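Local coordinates for magnetosome protein MamA (Magnetospirillum gryphiswaldense, PDB 3AS8), which is a magnetosome-associated tetratricopeptide-repeat protein that recognises copies of itself, which promotes assembly of a larger complex, and probably offers surfaces for binding other proteins, at residues R140-K145 / N171-R176. Residues are numbered along the deposited sequence; the frame is centred on the assembly and turned at random.
Sequences RPNEGK and NELDER. With SO4 (sulfate ion), chain B.
L173 on helix 160-183 packs against G144, the first residue of helix 144-156, in the helical-hairpin arrangement of tetratricopeptide repeats: the turn R140-E143, type I, leads into one helix and the next runs back past it. The helices come close here, with the CA atoms of G144 and L173 5.0 Å apart. Followed outward, L173 first sets CB 3.8 Å from G144 CA. L173 CG stands anti to its own carbonyl carbon (chi1 -63°) and L173 CD1 anti to CA (chi2 172°), which together carry both methyls to the turn. L173 CD1 reaches P141 O at 3.7 Å. L173 CD2 lies about 4.0 Å from N142 CA. Cutting this side chain back to an alanine is likely to open a gap beside the P141-N142 backbone, where the two methyls now lie.

Glycine suits position 144 geometrically, because a side chain there would run into D174 OD1, itself 3.6 Å from G144 CA. Two waters complete the junction. One donates to both N142 O and L173 O; the other accepts from G144 N and donates to D174 OD1, so the first turn of helix 144-156 is tied to the D174 carboxylate on helix 160-183. R140 extends away from P141 toward a sulfate, probably from the crystallisation liquor, and E143 turns back to meet it: R140 NH1 donates to E143 OE2 in a salt bridge (2.8 Å, 155°), nearly in the guanidinium plane but on the anti side of OE2 and tilted from the carboxylate plane. The same guanidinium holds the sulfate through two bonds, R140 NH1 to sulfate O2 and R140 NH2 to sulfate O4, each 3.0 Å, the second being the straighter.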
# COMPACT_ATOMS: atom_id res chain seq x y z
N ARG A 140 9.86 11.91 6.72
CA ARG A 140 10.35 11.34 7.96
C ARG A 140 11.85 11.22 7.87
O ARG A 140 12.37 10.17 7.50
CB ARG A 140 9.80 9.95 8.24
CG ARG A 140 8.30 9.85 8.43
CD ARG A 140 7.95 8.49 8.91
NE ARG A 140 6.50 8.26 8.92
CZ ARG A 140 5.94 7.06 8.98
NH1 ARG A 140 6.67 5.98 9.16
NH2 ARG A 140 4.63 6.96 8.98
N PRO A 141 12.56 12.29 8.22
CA PRO A 141 13.96 12.34 7.98
C PRO A 141 14.76 11.45 8.93
O PRO A 141 15.98 11.36 8.75
CB PRO A 141 14.34 13.79 8.31
CG PRO A 141 13.11 14.56 8.28
CD PRO A 141 11.96 13.64 8.48
N ASN A 142 14.10 10.95 9.96
CA ASN A 142 14.79 10.09 10.91
C ASN A 142 14.52 8.58 10.63
O ASN A 142 14.93 7.71 11.41
CB ASN A 142 14.54 10.50 12.39
CG ASN A 142 15.39 11.69 12.81
OD1 ASN A 142 16.11 12.31 12.00
ND2 ASN A 142 15.31 12.03 14.11
N GLU A 143 13.94 8.28 9.48
CA GLU A 143 13.78 6.87 9.04
C GLU A 143 15.07 6.32 8.37
O GLU A 143 15.36 6.51 7.17
CB GLU A 143 12.54 6.67 8.16
CG GLU A 143 11.22 6.78 8.87
CD GLU A 143 10.57 5.44 9.34
OE1 GLU A 143 11.20 4.35 9.29
OE2 GLU A 143 9.39 5.51 9.80
N GLY A 144 15.86 5.63 9.19
CA GLY A 144 16.99 4.85 8.73
C GLY A 144 16.78 3.91 7.56
O GLY A 144 17.63 3.83 6.69
N LYS A 145 15.62 3.22 7.52
CA LYS A 145 15.37 2.29 6.43
C LYS A 145 15.35 3.05 5.11
O LYS A 145 15.51 2.42 4.04
CB LYS A 145 14.06 1.47 6.64
CG LYS A 145 12.73 2.25 6.43
CD LYS A 145 11.48 1.35 6.68
CE LYS A 145 10.22 2.09 6.47
NZ LYS A 145 9.01 1.20 6.50
N ASN A 171 22.82 3.83 9.66
CA ASN A 171 23.29 3.20 10.90
C ASN A 171 23.13 4.18 12.07
O ASN A 171 22.77 3.77 13.15
CB ASN A 171 24.79 2.75 10.82
CG ASN A 171 25.03 1.65 9.81
OD1 ASN A 171 24.12 0.88 9.50
ND2 ASN A 171 26.22 1.56 9.30
N GLU A 172 23.48 5.45 11.87
CA GLU A 172 23.31 6.48 12.91
C GLU A 172 21.83 6.58 13.34
O GLU A 172 21.52 6.55 14.52
CB GLU A 172 23.89 7.80 12.42
CG GLU A 172 23.69 9.04 13.26
CD GLU A 172 24.45 10.27 12.67
OE1 GLU A 172 24.19 10.64 11.50
OE2 GLU A 172 25.35 10.83 13.36
N LEU A 173 20.93 6.62 12.35
CA LEU A 173 19.51 6.69 12.64
C LEU A 173 18.90 5.44 13.31
O LEU A 173 18.00 5.58 14.17
CB LEU A 173 18.71 7.05 11.36
CG LEU A 173 19.03 8.42 10.75
CD1 LEU A 173 18.31 8.60 9.36
CD2 LEU A 173 18.65 9.54 11.71
N ASP A 174 19.33 4.24 12.89
CA ASP A 174 18.83 2.98 13.47
C ASP A 174 19.23 2.82 14.93
O ASP A 174 18.50 2.21 15.73
CB ASP A 174 19.36 1.77 12.67
CG ASP A 174 18.59 1.53 11.38
OD1 ASP A 174 17.55 2.18 11.07
OD2 ASP A 174 19.03 0.65 10.63
N GLU A 175 20.41 3.33 15.26
CA GLU A 175 20.86 3.43 16.64
C GLU A 175 19.94 4.37 17.48
O GLU A 175 19.48 4.00 18.58
CB GLU A 175 22.31 3.91 16.66
CG GLU A 175 22.90 4.09 18.03
CD GLU A 175 24.42 4.05 18.00
OE1 GLU A 175 24.99 3.01 17.60
OE2 GLU A 175 25.05 5.07 18.40
N ARG A 176 19.69 5.59 17.01
CA ARG A 176 18.72 6.46 17.68
C ARG A 176 17.37 5.72 17.87
O ARG A 176 16.91 5.57 18.99
CB ARG A 176 18.51 7.79 16.92
CG ARG A 176 19.81 8.47 16.42
CD ARG A 176 19.85 9.99 16.62
NE ARG A 176 19.19 10.79 15.58
CZ ARG A 176 19.81 11.52 14.65
NH1 ARG A 176 19.11 12.22 13.77
NH2 ARG A 176 21.13 11.56 14.58
S SO4 B . 4.19 3.11 8.42
O1 SO4 B . 4.24 2.41 9.72
O2 SO4 B . 5.59 3.47 8.04
O3 SO4 B . 3.58 2.21 7.44
O4 SO4 B . 3.39 4.34 8.43
O HOH W 1 16.04 7.60 13.93
O HOH W 2 15.73 4.37 11.78